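PDB 3ISR: transglutaminase-like enzymes, putative cysteine protease, which probably hydrolyses or transfers peptide or amide bonds by means of a cysteine nucleophile. Local coordinates for residues 151-156 against 182-187; 36-41 against 45-50; 114-119 against 224-229; 203-208 against 212-217. All coordinates share one frame; numbering follows the deposited sequence.

Contact 1 (151-156 against 182-187)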
loop_
_atom_site.group_PDB
_atom_site.type_symbol
_atom_site.label_atom_id
_atom_site.label_comp_id
_atom_site.label_asym_id
_atom_site.label_seq_id
_atom_site.Cartn_x
_atom_site.Cartn_y
_atom_site.Cartn_z
ATOM N N ASP B 151 -6.060 -18.166 -17.164
ATOM C CA ASP B 151 -4.864 -18.413 -17.958
ATOM C C ASP B 151 -3.845 -17.271 -17.798
ATOM O O ASP B 151 -2.637 -17.523 -17.683
ATOM C CB ASP B 151 -5.218 -18.656 -19.436
ATOM C CG ASP B 151 -5.940 -19.999 -19.665
ATOM O OD1 ASP B 151 -5.924 -20.878 -18.755
ATOM O OD2 ASP B 151 -6.528 -20.178 -20.767
ATOM N N TRP B 152 -4.319 -16.025 -17.773
ATOM C CA TRP B 152 -3.411 -14.898 -17.544
ATOM C C TRP B 152 -2.649 -15.077 -16.215
ATOM O O TRP B 152 -1.445 -14.913 -16.172
ATOM C CB TRP B 152 -4.145 -13.546 -17.575
ATOM C CG TRP B 152 -3.188 -12.393 -17.491
ATOM C CD1 TRP B 152 -2.602 -11.732 -18.529
ATOM C CD2 TRP B 152 -2.661 -11.804 -16.287
ATOM N NE1 TRP B 152 -1.759 -10.754 -18.050
ATOM C CE2 TRP B 152 -1.767 -10.788 -16.678
ATOM C CE3 TRP B 152 -2.862 -12.045 -14.920
ATOM C CZ2 TRP B 152 -1.081 -9.991 -15.746
ATOM C CZ3 TRP B 152 -2.173 -11.260 -13.988
ATOM C CH2 TRP B 152 -1.286 -10.251 -14.411
ATOM N N ILE B 153 -3.356 -15.441 -15.146
ATOM C CA ILE B 153 -2.717 -15.621 -13.842
ATOM C C ILE B 153 -1.667 -16.734 -13.913
ATOM O O ILE B 153 -0.547 -16.574 -13.431
ATOM C CB ILE B 153 -3.757 -15.911 -12.738
ATOM C CG1 ILE B 153 -4.665 -14.686 -12.556
ATOM C CG2 ILE B 153 -3.064 -16.279 -11.413
ATOM C CD1 ILE B 153 -5.922 -14.947 -11.703
ATOM N N TYR B 154 -2.027 -17.854 -14.525
ATOM C CA TYR B 154 -1.072 -18.964 -14.622
ATOM C C TYR B 154 0.211 -18.530 -15.341
ATOM O O TYR B 154 1.339 -18.889 -14.927
ATOM C CB TYR B 154 -1.686 -20.183 -15.332
ATOM C CG TYR B 154 -0.645 -21.256 -15.508
ATOM C CD1 TYR B 154 -0.230 -22.037 -14.425
ATOM C CD2 TYR B 154 -0.024 -21.443 -16.734
ATOM C CE1 TYR B 154 0.769 -22.985 -14.562
ATOM C CE2 TYR B 154 0.979 -22.410 -16.888
ATOM C CZ TYR B 154 1.363 -23.171 -15.796
ATOM O OH TYR B 154 2.345 -24.125 -15.936
ATOM N N ASN B 155 0.024 -17.763 -16.415
ATOM C CA ASN B 155 1.126 -17.337 -17.264
ATOM C C ASN B 155 1.929 -16.145 -16.743
ATOM O O ASN B 155 3.041 -15.907 -17.200
ATOM C CB ASN B 155 0.617 -17.062 -18.687
ATOM C CG ASN B 155 0.199 -18.330 -19.413
ATOM O OD1 ASN B 155 -0.857 -18.377 -20.040
ATOM N ND2 ASN B 155 1.028 -19.357 -19.335
ATOM N N ASN B 156 1.390 -15.404 -15.775
ATOM C CA ASN B 156 2.016 -14.148 -15.389
ATOM C C ASN B 156 2.325 -14.009 -13.904
ATOM O O ASN B 156 2.856 -12.987 -13.486
ATOM C CB ASN B 156 1.173 -12.969 -15.877
ATOM C CG ASN B 156 1.086 -12.922 -17.369
ATOM O OD1 ASN B 156 0.097 -13.369 -17.962
ATOM N ND2 ASN B 156 2.138 -12.441 -18.001
ATOM N N ARG B 182 -3.567 -19.914 -2.356
ATOM C CA ARG B 182 -4.446 -18.895 -1.750
ATOM C C ARG B 182 -4.413 -17.563 -2.520
ATOM O O ARG B 182 -5.450 -16.905 -2.749
ATOM C CB ARG B 182 -4.016 -18.682 -0.299
ATOM C CG ARG B 182 -4.739 -17.587 0.506
ATOM C CD ARG B 182 -4.031 -17.563 1.881
ATOM N NE ARG B 182 -4.664 -16.743 2.912
ATOM C CZ ARG B 182 -4.551 -15.410 3.023
ATOM N NH1 ARG B 182 -3.876 -14.687 2.113
ATOM N NH2 ARG B 182 -5.151 -14.797 4.046
ATOM N N ASP B 183 -3.213 -17.195 -2.950
ATOM C CA ASP B 183 -3.003 -15.953 -3.672
ATOM C C ASP B 183 -3.546 -16.010 -5.095
ATOM O O ASP B 183 -4.083 -15.022 -5.588
ATOM C CB ASP B 183 -1.504 -15.630 -3.689
ATOM C CG ASP B 183 -0.886 -15.648 -2.295
ATOM O OD1 ASP B 183 -1.342 -14.887 -1.407
ATOM O OD2 ASP B 183 0.031 -16.462 -2.057
ATOM N N PHE B 184 -3.360 -17.138 -5.778
ATOM C CA PHE B 184 -3.901 -17.318 -7.128
ATOM C C PHE B 184 -5.429 -17.278 -7.093
ATOM O O PHE B 184 -6.071 -16.713 -7.982
ATOM C CB PHE B 184 -3.460 -18.671 -7.711
ATOM C CG PHE B 184 -2.054 -18.701 -8.263
ATOM C CD1 PHE B 184 -0.947 -18.452 -7.447
ATOM C CD2 PHE B 184 -1.831 -19.079 -9.580
ATOM C CE1 PHE B 184 0.358 -18.523 -7.952
ATOM C CE2 PHE B 184 -0.512 -19.162 -10.103
ATOM C CZ PHE B 184 0.574 -18.892 -9.290
ATOM N N ALA B 185 -6.024 -17.877 -6.065
ATOM C CA ALA B 185 -7.484 -17.869 -5.923
ATOM C C ALA B 185 -7.977 -16.450 -5.672
ATOM O O ALA B 185 -8.948 -15.982 -6.299
ATOM C CB ALA B 185 -7.904 -18.765 -4.768
ATOM N N HIS B 186 -7.332 -15.747 -4.745
ATOM C CA HIS B 186 -7.799 -14.393 -4.411
ATOM C C HIS B 186 -7.707 -13.503 -5.630
ATOM O O HIS B 186 -8.574 -12.668 -5.858
ATOM C CB HIS B 186 -6.940 -13.763 -3.290
ATOM C CG HIS B 186 -7.221 -14.293 -1.913
ATOM N ND1 HIS B 186 -8.464 -14.729 -1.507
ATOM C CD2 HIS B 186 -6.417 -14.400 -0.832
ATOM C CE1 HIS B 186 -8.409 -15.108 -0.238
ATOM N NE2 HIS B 186 -7.178 -14.913 0.195
ATOM N N LEU B 187 -6.644 -13.670 -6.424
ATOM C CA LEU B 187 -6.498 -12.825 -7.600
ATOM C C LEU B 187 -7.528 -13.103 -8.714
ATOM O O LEU B 187 -8.089 -12.170 -9.293
ATOM C CB LEU B 187 -5.062 -12.887 -8.140
ATOM C CG LEU B 187 -4.774 -11.982 -9.339
ATOM C CD1 LEU B 187 -5.088 -10.492 -8.960
ATOM C CD2 LEU B 187 -3.301 -12.153 -9.769
#

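Contact 2 (36-41 against 45-50)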
loop_
_atom_site.group_PDB
_atom_site.type_symbol
_atom_site.label_atom_id
_atom_site.label_comp_id
_atom_site.label_asym_id
_atom_site.label_seq_id
_atom_site.Cartn_x
_atom_site.Cartn_y
_atom_site.Cartn_z
ATOM N N ALA B 36 -14.727 -32.114 5.716
ATOM C CA ALA B 36 -15.365 -32.048 4.406
ATOM C C ALA B 36 -16.771 -31.501 4.581
ATOM O O ALA B 36 -17.406 -31.735 5.611
ATOM C CB ALA B 36 -15.404 -33.425 3.740
ATOM N N LEU B 37 -17.244 -30.729 3.605
ATOM C CA LEU B 37 -18.589 -30.180 3.675
ATOM C C LEU B 37 -19.599 -31.259 3.284
ATOM O O LEU B 37 -19.279 -32.148 2.496
ATOM C CB LEU B 37 -18.723 -28.983 2.720
ATOM C CG LEU B 37 -19.859 -27.985 2.980
ATOM C CD1 LEU B 37 -19.753 -27.276 4.337
ATOM C CD2 LEU B 37 -19.931 -26.951 1.856
ATOM N N ARG B 38 -20.799 -31.171 3.857
ATOM C CA ARG B 38 -21.957 -31.966 3.442
ATOM C C ARG B 38 -22.851 -31.099 2.580
ATOM O O ARG B 38 -23.326 -30.046 3.032
ATOM C CB ARG B 38 -22.764 -32.406 4.653
ATOM C CG ARG B 38 -22.127 -33.503 5.446
ATOM C CD ARG B 38 -23.154 -34.108 6.383
ATOM N NE ARG B 38 -22.599 -35.245 7.107
ATOM C CZ ARG B 38 -21.939 -35.146 8.253
ATOM N NH1 ARG B 38 -21.755 -33.957 8.811
ATOM N NH2 ARG B 38 -21.460 -36.236 8.846
ATOM N N THR B 39 -23.054 -31.520 1.335
ATOM C CA THR B 39 -23.912 -30.797 0.407
ATOM C C THR B 39 -24.849 -31.785 -0.277
ATOM O O THR B 39 -24.765 -33.002 -0.052
ATOM C CB THR B 39 -23.086 -30.058 -0.677
ATOM O OG1 THR B 39 -22.445 -31.010 -1.538
ATOM C CG2 THR B 39 -22.022 -29.155 -0.029
ATOM N N GLU B 40 -25.734 -31.270 -1.121
ATOM C CA GLU B 40 -26.621 -32.142 -1.898
ATOM C C GLU B 40 -25.818 -33.074 -2.811
ATOM O O GLU B 40 -26.297 -34.146 -3.183
ATOM C CB GLU B 40 -27.618 -31.316 -2.718
ATOM N N SER B 41 -24.593 -32.672 -3.153
ATOM C CA SER B 41 -23.783 -33.424 -4.118
ATOM C C SER B 41 -22.541 -34.104 -3.543
ATOM O O SER B 41 -21.918 -34.948 -4.215
ATOM C CB SER B 41 -23.375 -32.523 -5.265
ATOM O OG SER B 41 -22.565 -31.459 -4.789
ATOM N N LEU B 45 -19.484 -40.485 3.875
ATOM C CA LEU B 45 -19.883 -41.852 4.174
ATOM C C LEU B 45 -19.380 -42.211 5.562
ATOM O O LEU B 45 -20.083 -42.878 6.315
ATOM C CB LEU B 45 -19.363 -42.805 3.092
ATOM C CG LEU B 45 -19.651 -42.288 1.667
ATOM C CD1 LEU B 45 -18.855 -43.031 0.586
ATOM C CD2 LEU B 45 -21.155 -42.289 1.342
ATOM N N ASP B 46 -18.191 -41.703 5.911
ATOM C CA ASP B 46 -17.572 -41.899 7.222
ATOM C C ASP B 46 -16.533 -40.798 7.543
ATOM O O ASP B 46 -15.780 -40.384 6.663
ATOM C CB ASP B 46 -16.893 -43.268 7.239
ATOM C CG ASP B 46 -16.369 -43.649 8.601
ATOM O OD1 ASP B 46 -17.135 -43.595 9.593
ATOM O OD2 ASP B 46 -15.187 -44.038 8.673
ATOM N N GLU B 47 -16.490 -40.346 8.799
ATOM C CA GLU B 47 -15.439 -39.428 9.254
ATOM C C GLU B 47 -15.045 -39.658 10.714
ATOM O O GLU B 47 -15.855 -40.115 11.521
ATOM C CB GLU B 47 -15.841 -37.953 9.034
ATOM C CG GLU B 47 -16.966 -37.456 9.939
ATOM C CD GLU B 47 -17.321 -35.991 9.718
ATOM O OE1 GLU B 47 -16.746 -35.346 8.815
ATOM O OE2 GLU B 47 -18.192 -35.481 10.448
ATOM N N SER B 48 -13.802 -39.311 11.041
ATOM C CA SER B 48 -13.284 -39.401 12.409
ATOM C C SER B 48 -12.350 -38.216 12.742
ATOM O O SER B 48 -11.483 -37.857 11.937
ATOM C CB SER B 48 -12.556 -40.745 12.598
ATOM O OG SER B 48 -11.793 -40.757 13.793
ATOM N N LEU B 49 -12.540 -37.619 13.920
ATOM C CA LEU B 49 -11.725 -36.498 14.394
ATOM C C LEU B 49 -11.095 -36.807 15.759
ATOM O O LEU B 49 -11.809 -37.017 16.742
ATOM C CB LEU B 49 -12.576 -35.218 14.486
ATOM C CG LEU B 49 -11.880 -33.946 14.963
ATOM C CD1 LEU B 49 -11.006 -33.375 13.844
ATOM C CD2 LEU B 49 -12.922 -32.931 15.403
ATOM N N ILE B 50 -9.761 -36.852 15.810
ATOM C CA ILE B 50 -9.031 -37.204 17.037
ATOM C C ILE B 50 -8.100 -36.085 17.481
ATOM O O ILE B 50 -7.239 -35.655 16.715
ATOM C CB ILE B 50 -8.169 -38.495 16.853
ATOM C CG1 ILE B 50 -9.010 -39.670 16.321
ATOM C CG2 ILE B 50 -7.430 -38.861 18.154
ATOM C CD1 ILE B 50 -10.281 -39.979 17.127
#

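Contact 3 (114-119 against 224-229)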
loop_
_atom_site.group_PDB
_atom_site.type_symbol
_atom_site.label_atom_id
_atom_site.label_comp_id
_atom_site.label_asym_id
_atom_site.label_seq_id
_atom_site.Cartn_x
_atom_site.Cartn_y
_atom_site.Cartn_z
ATOM N N ILE B 114 -25.539 -12.236 -4.816
ATOM C CA ILE B 114 -25.146 -10.823 -4.880
ATOM C C ILE B 114 -23.887 -10.475 -4.075
ATOM O O ILE B 114 -23.047 -9.745 -4.581
ATOM C CB ILE B 114 -26.325 -9.904 -4.494
ATOM C CG1 ILE B 114 -27.479 -10.085 -5.495
ATOM C CG2 ILE B 114 -25.872 -8.430 -4.396
ATOM C CD1 ILE B 114 -27.173 -9.616 -6.902
ATOM N N PRO B 115 -23.754 -10.984 -2.830
ATOM C CA PRO B 115 -22.572 -10.614 -2.033
ATOM C C PRO B 115 -21.242 -10.910 -2.727
ATOM O O PRO B 115 -20.251 -10.224 -2.471
ATOM C CB PRO B 115 -22.727 -11.475 -0.763
ATOM C CG PRO B 115 -24.189 -11.672 -0.643
ATOM C CD PRO B 115 -24.694 -11.812 -2.046
ATOM N N PHE B 116 -21.232 -11.878 -3.647
ATOM C CA PHE B 116 -19.997 -12.297 -4.286
ATOM C C PHE B 116 -19.601 -11.410 -5.462
ATOM O O PHE B 116 -18.640 -11.682 -6.167
ATOM C CB PHE B 116 -20.077 -13.790 -4.644
ATOM C CG PHE B 116 -20.283 -14.652 -3.433
ATOM C CD1 PHE B 116 -19.224 -14.905 -2.569
ATOM C CD2 PHE B 116 -21.558 -15.151 -3.115
ATOM C CE1 PHE B 116 -19.398 -15.689 -1.410
ATOM C CE2 PHE B 116 -21.757 -15.936 -1.946
ATOM C CZ PHE B 116 -20.659 -16.201 -1.096
ATOM N N LEU B 117 -20.342 -10.319 -5.650
ATOM C CA LEU B 117 -19.944 -9.271 -6.579
ATOM C C LEU B 117 -19.076 -8.201 -5.894
ATOM O O LEU B 117 -18.490 -7.344 -6.566
ATOM C CB LEU B 117 -21.207 -8.597 -7.161
ATOM C CG LEU B 117 -22.020 -9.408 -8.187
ATOM C CD1 LEU B 117 -23.449 -8.844 -8.344
ATOM C CD2 LEU B 117 -21.295 -9.442 -9.536
ATOM N N PHE B 118 -19.033 -8.209 -4.565
ATOM C CA PHE B 118 -18.436 -7.102 -3.807
ATOM C C PHE B 118 -17.019 -7.370 -3.334
ATOM O O PHE B 118 -16.630 -8.530 -3.169
ATOM C CB PHE B 118 -19.354 -6.692 -2.650
ATOM C CG PHE B 118 -20.641 -6.102 -3.144
ATOM C CD1 PHE B 118 -20.680 -4.796 -3.604
ATOM C CD2 PHE B 118 -21.779 -6.887 -3.244
ATOM C CE1 PHE B 118 -21.886 -4.241 -4.115
ATOM C CE2 PHE B 118 -22.975 -6.365 -3.742
ATOM C CZ PHE B 118 -23.033 -5.049 -4.179
ATOM N N PRO B 119 -16.224 -6.300 -3.170
ATOM C CA PRO B 119 -14.844 -6.496 -2.697
ATOM C C PRO B 119 -14.847 -7.115 -1.307
ATOM O O PRO B 119 -15.802 -6.899 -0.525
ATOM C CB PRO B 119 -14.276 -5.076 -2.619
ATOM C CG PRO B 119 -15.289 -4.156 -3.287
ATOM C CD PRO B 119 -16.585 -4.878 -3.375
ATOM N N GLY B 224 -25.910 -19.332 -14.217
ATOM C CA GLY B 224 -26.707 -19.969 -13.171
ATOM C C GLY B 224 -26.005 -21.078 -12.392
ATOM O O GLY B 224 -26.607 -21.711 -11.528
ATOM N N ASN B 225 -24.724 -21.284 -12.677
ATOM C CA ASN B 225 -23.952 -22.325 -12.020
ATOM C C ASN B 225 -22.636 -21.795 -11.518
ATOM O O ASN B 225 -22.011 -20.995 -12.197
ATOM C CB ASN B 225 -23.658 -23.458 -13.003
ATOM C CG ASN B 225 -24.923 -24.124 -13.507
ATOM O OD1 ASN B 225 -25.223 -24.084 -14.696
ATOM N ND2 ASN B 225 -25.679 -24.727 -12.601
ATOM N N TRP B 226 -22.189 -22.294 -10.366
ATOM C CA TRP B 226 -20.833 -22.003 -9.886
ATOM C C TRP B 226 -19.861 -22.911 -10.647
ATOM O O TRP B 226 -19.962 -24.144 -10.559
ATOM C CB TRP B 226 -20.731 -22.243 -8.375
ATOM C CG TRP B 226 -21.438 -21.230 -7.584
ATOM C CD1 TRP B 226 -22.649 -21.365 -6.963
ATOM C CD2 TRP B 226 -21.001 -19.879 -7.334
ATOM N NE1 TRP B 226 -22.990 -20.179 -6.332
ATOM C CE2 TRP B 226 -21.994 -19.258 -6.546
ATOM C CE3 TRP B 226 -19.860 -19.146 -7.696
ATOM C CZ2 TRP B 226 -21.880 -17.925 -6.095
ATOM C CZ3 TRP B 226 -19.749 -17.804 -7.255
ATOM C CH2 TRP B 226 -20.756 -17.217 -6.470
ATOM N N ILE B 227 -18.973 -22.306 -11.435
ATOM C CA ILE B 227 -18.049 -23.049 -12.261
ATOM C C ILE B 227 -16.679 -22.907 -11.612
ATOM O O ILE B 227 -16.249 -21.790 -11.339
ATOM C CB ILE B 227 -17.970 -22.484 -13.694
ATOM C CG1 ILE B 227 -19.362 -22.422 -14.375
ATOM C CG2 ILE B 227 -16.970 -23.292 -14.545
ATOM C CD1 ILE B 227 -20.104 -23.780 -14.511
ATOM N N ILE B 228 -15.995 -24.028 -11.414
ATOM C CA ILE B 228 -14.704 -24.026 -10.739
ATOM C C ILE B 228 -13.522 -23.720 -11.661
ATOM O O ILE B 228 -13.486 -24.152 -12.820
ATOM C CB ILE B 228 -14.480 -25.353 -9.962
ATOM C CG1 ILE B 228 -13.346 -25.158 -8.933
ATOM C CG2 ILE B 228 -14.219 -26.526 -10.906
ATOM C CD1 ILE B 228 -13.547 -25.939 -7.647
ATOM N N PHE B 229 -12.544 -22.976 -11.139
ATOM C CA PHE B 229 -11.350 -22.584 -11.906
ATOM C C PHE B 229 -10.143 -22.638 -10.986
ATOM O O PHE B 229 -10.266 -22.375 -9.799
ATOM C CB PHE B 229 -11.469 -21.150 -12.416
ATOM C CG PHE B 229 -12.511 -20.967 -13.480
ATOM C CD1 PHE B 229 -12.168 -21.043 -14.824
ATOM C CD2 PHE B 229 -13.837 -20.711 -13.132
ATOM C CE1 PHE B 229 -13.147 -20.872 -15.826
ATOM C CE2 PHE B 229 -14.824 -20.553 -14.117
ATOM C CZ PHE B 229 -14.477 -20.631 -15.464
#

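Contact 4 (203-208 against 212-217)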
loop_
_atom_site.group_PDB
_atom_site.type_symbol
_atom_site.label_atom_id
_atom_site.label_comp_id
_atom_site.label_asym_id
_atom_site.label_seq_id
_atom_site.Cartn_x
_atom_site.Cartn_y
_atom_site.Cartn_z
ATOM N N THR B 203 -11.999 -23.908 -0.881
ATOM C CA THR B 203 -10.896 -24.696 -0.301
ATOM C C THR B 203 -11.250 -26.169 -0.334
ATOM O O THR B 203 -12.416 -26.523 -0.208
ATOM C CB THR B 203 -10.562 -24.292 1.132
ATOM O OG1 THR B 203 -11.727 -24.433 1.969
ATOM C CG2 THR B 203 -10.113 -22.830 1.160
ATOM N N GLY B 204 -10.245 -27.028 -0.466
ATOM C CA GLY B 204 -10.521 -28.442 -0.474
ATOM C C GLY B 204 -9.317 -29.329 -0.309
ATOM O O GLY B 204 -8.163 -28.864 -0.280
ATOM N N TYR B 205 -9.604 -30.619 -0.168
ATOM C CA TYR B 205 -8.592 -31.669 -0.368
ATOM C C TYR B 205 -8.445 -31.902 -1.874
ATOM O O TYR B 205 -9.419 -31.783 -2.607
ATOM C CB TYR B 205 -9.049 -32.943 0.330
ATOM C CG TYR B 205 -9.094 -32.811 1.833
ATOM C CD1 TYR B 205 -7.995 -33.155 2.608
ATOM C CD2 TYR B 205 -10.223 -32.336 2.474
ATOM C CE1 TYR B 205 -8.020 -33.020 3.997
ATOM C CE2 TYR B 205 -10.268 -32.208 3.874
ATOM C CZ TYR B 205 -9.156 -32.548 4.623
ATOM O OH TYR B 205 -9.185 -32.427 5.999
ATOM N N ALA B 206 -7.248 -32.224 -2.349
ATOM C CA ALA B 206 -7.026 -32.317 -3.790
ATOM C C ALA B 206 -6.259 -33.578 -4.180
ATOM O O ALA B 206 -5.071 -33.699 -3.880
ATOM C CB ALA B 206 -6.280 -31.082 -4.293
ATOM N N PHE B 207 -6.947 -34.492 -4.868
ATOM C CA PHE B 207 -6.318 -35.703 -5.396
ATOM C C PHE B 207 -5.207 -35.330 -6.379
ATOM O O PHE B 207 -5.376 -34.438 -7.211
ATOM C CB PHE B 207 -7.366 -36.616 -6.061
ATOM C CG PHE B 207 -6.792 -37.894 -6.645
ATOM C CD1 PHE B 207 -5.922 -38.694 -5.901
ATOM C CD2 PHE B 207 -7.132 -38.296 -7.934
ATOM C CE1 PHE B 207 -5.390 -39.886 -6.437
ATOM C CE2 PHE B 207 -6.603 -39.486 -8.482
ATOM C CZ PHE B 207 -5.735 -40.277 -7.729
ATOM N N LYS B 208 -4.061 -35.990 -6.235
ATOM C CA LYS B 208 -2.926 -35.837 -7.149
ATOM C C LYS B 208 -2.174 -34.503 -7.010
ATOM O O LYS B 208 -1.247 -34.228 -7.781
ATOM C CB LYS B 208 -3.325 -36.119 -8.613
ATOM N N PRO B 212 1.551 -32.895 -1.358
ATOM C CA PRO B 212 0.185 -32.906 -0.806
ATOM C C PRO B 212 -0.040 -31.804 0.232
ATOM O O PRO B 212 0.832 -31.528 1.041
ATOM C CB PRO B 212 0.066 -34.300 -0.177
ATOM C CG PRO B 212 1.486 -34.767 0.010
ATOM C CD PRO B 212 2.250 -34.173 -1.122
ATOM N N ASP B 213 -1.205 -31.162 0.174
ATOM C CA ASP B 213 -1.499 -29.996 1.006
ATOM C C ASP B 213 -2.988 -29.662 0.868
ATOM O O ASP B 213 -3.669 -30.262 0.049
ATOM C CB ASP B 213 -0.658 -28.800 0.535
ATOM C CG ASP B 213 -0.510 -27.732 1.588
ATOM O OD1 ASP B 213 -1.212 -27.784 2.623
ATOM O OD2 ASP B 213 0.322 -26.827 1.375
ATOM N N PHE B 214 -3.490 -28.736 1.679
ATOM C CA PHE B 214 -4.834 -28.176 1.456
ATOM C C PHE B 214 -4.736 -27.348 0.197
ATOM O O PHE B 214 -3.658 -26.867 -0.141
ATOM C CB PHE B 214 -5.266 -27.284 2.619
ATOM C CG PHE B 214 -5.590 -28.037 3.881
ATOM C CD1 PHE B 214 -6.711 -28.849 3.953
ATOM C CD2 PHE B 214 -4.773 -27.928 5.001
ATOM C CE1 PHE B 214 -7.017 -29.549 5.133
ATOM C CE2 PHE B 214 -5.075 -28.626 6.187
ATOM C CZ PHE B 214 -6.208 -29.429 6.243
ATOM N N HIS B 215 -5.839 -27.201 -0.527
ATOM C CA HIS B 215 -5.770 -26.504 -1.784
ATOM C C HIS B 215 -6.807 -25.406 -1.789
ATOM O O HIS B 215 -7.831 -25.527 -1.126
ATOM C CB HIS B 215 -6.007 -27.465 -2.950
ATOM C CG HIS B 215 -5.600 -26.901 -4.272
ATOM N ND1 HIS B 215 -4.324 -26.447 -4.518
ATOM C CD2 HIS B 215 -6.296 -26.710 -5.413
ATOM C CE1 HIS B 215 -4.247 -26.006 -5.759
ATOM N NE2 HIS B 215 -5.432 -26.151 -6.324
ATOM N N ALA B 216 -6.526 -24.336 -2.514
ATOM C CA ALA B 216 -7.485 -23.240 -2.670
ATOM C C ALA B 216 -7.622 -22.858 -4.134
ATOM O O ALA B 216 -6.625 -22.766 -4.839
ATOM C CB ALA B 216 -7.039 -22.009 -1.826
ATOM N N CYS B 217 -8.858 -22.638 -4.586
ATOM C CA CYS B 217 -9.097 -22.081 -5.895
ATOM C C CYS B 217 -10.368 -21.240 -5.856
ATOM O O CYS B 217 -10.732 -20.702 -4.803
ATOM C CB CYS B 217 -9.115 -23.155 -6.974
ATOM S SG CYS B 217 -10.209 -24.514 -6.614
HETATM O O HOH W 1 -5.265 -32.400 -0.363
#

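Contact 1 (151-156 against 182-187)
Ile153 packs on Phe184 and Leu187 in a buried, wholly apolar helix-helix contact of the transglutaminase-like fold, joining helix 142-156 to helix 181-194. The two short segments run nearer antiparallel than parallel, at 141°. Their axes come no closer than 10.5 Å, which leaves the gap to be bridged by side chains. Ile153 forks across it. Chi1 of -65° sets CG1 beside the backbone N and leaves CG2 anti to it; Ile153 CG2 reaches Phe184 CD2 at 3.6 Å, while the other branch runs to Leu187, its CD1 4.0 Å from Leu187 CG. An alanine here would remove both branches and would probably leave a gap between the helices, with the Phe184 ring freer to turn. Helix 170-176 closes one flank, where Ile174 touches both Trp152 and Leu187. In this superfamily the nucleophilic cysteine typically begins a helix such as 181-194, so the contact probably backs the active-site helix. At its border, Leu187 CD2 meets the indole edge near the ring plane, 4.5 Å from Trp152 CZ3.

Contact 2 (36-41 against 45-50)
Arg38 and Glu47 meet through a single, stretched salt bridge, with Arg38 NH2 3.7 Å from Glu47 OE2, and these two residues are the one pair that touches between loop 36-41 and segment 45-50. The groups are not matched face to face or in a two-pronged pair: the guanidinium and carboxylate planes stand 72° apart, and OE2 approaches the guanidinium obliquely. Arg38 spans the distance with a chain extended from CG to NE. Glu47 has CG between its backbone N and carbonyl carbon (chi1 70°), and from there an extended chain carries the carboxylate toward the loop. The pair lies at the surface of the bacterial transglutaminase N-terminal domain, where strand 43-52 hydrogen-bonds to strand 78-96 and carries a classic beta bulge, Leu45 and Asp46 both facing Thr87. Farther along the loop an ST turn forms, Ser41 N donating to Thr39 OG1 at 3.2 Å. Glu47 has stronger partners elsewhere: OE2 forms a salt bridge with Arg68, and OE1 is hydrogen-bonded to Tyr84 OH. Two arginines thus gather at one carboxylate, whose negative charge probably offsets their closeness, with Arg68 as the principal mate and Arg38 adding a longer-range attraction.

Contact 3 (114-119 against 224-229)
Trp226 directs the edge of its six-membered ring toward the face of Phe116, in an offset edge-to-face pair with ring planes at 86° and centroids 5.6 Å apart. The leading atom is CH2, at the far corner of the indole. Trp226 CH2 falls near the root of the phenyl group rather than over its middle, 3.9 Å from Phe116 CB. Beside it, Trp226 CZ2 lies 4.1 Å from Phe116 CD2. Relative to the indole, Phe116 CB lies at the edge, near the ring plane. With chi1 at -72°, the CG of Trp226 stands opposite its carbonyl carbon, and the indole extends from the strand to span backbones whose nearest CA atoms, those of Phe116 and Trp226, are 11.2 Å apart. Strand 225-229 pairs with 215-222 in the antiparallel sheet of the transglutaminase-like fold, and the contact joins to that sheet the loop between strand 78-96 and helix 129-136. Phe116, from the 3-10 segment 114-117, also shares a backbone hydrogen bond with Ala199. Arg200, on strand 199-206, touches Phe116 and makes a cation-pi contact with Trp226, while Tyr221 meets the indole edge-to-face. Tyr62 of the third subunit packs on Ile114 and Pro115 of the same 3-10 segment.

Contact 4 (203-208 against 212-217)
The beta hairpin of strands 199-206 and 215-222 is tied here by the hydrogen-bonded antiparallel pair of Gly204 and His215. Gly204 N donates to His215 O, and His215 N returns the bond to Gly204 O, each at 2.9 Å. The next pair, Thr203 with Ala216, is non-hydrogen-bonded, and Thr203 CA makes a CA-H...O contact with His215 O at 3.3 Å. Where the strands diverge, a water donates to Asp213 O and accepts from Ala206 N. Within the transglutaminase-like fold, His215 is the likely histidine of the Cys-His-Asp triad, its NE2 being hydrogen-bonded to Asp230 OD2. Ala206 CB lies 3.9 Å from His215 CB. Tyr205 and Phe214, both with CG anti to the carbonyl carbon (chi1 -67° and -72°), send their rings alongside each other in a common direction, planes 59° apart. Phe214 CE1 is 3.7 Å from Tyr205 CZ, and Phe214 CD1 sits over one face of the Tyr205 ring. Tyr205 OH, at the Phe214 ring edge, is hydrogen-bonded to Val34 O and Ser18 OG.

Contact 4 touches both contact 1 and contact 3, which stay about 7 Å apart at their nearest atoms; the probable active site lies where helix 181-194 meets the strand of His215. That helix, part of contact 1, lies against the hairpin of contact 4, Ala185 CB coming 3.4 Å from Cys217 O, although the contact centres are 16 Å apart. Contact 3 joins the same sheet from its neighbouring strand, with Phe229 O 3.1 Å from Cys217 CB, and Asp230, the partner of His215, follows directly after segment 224-229. Contact 2 stands apart in the N-terminal domain: its centre is about 29 Å from that of contact 1, across the chain's centre, yet its nearest atoms come within about 5 Å of contact 4.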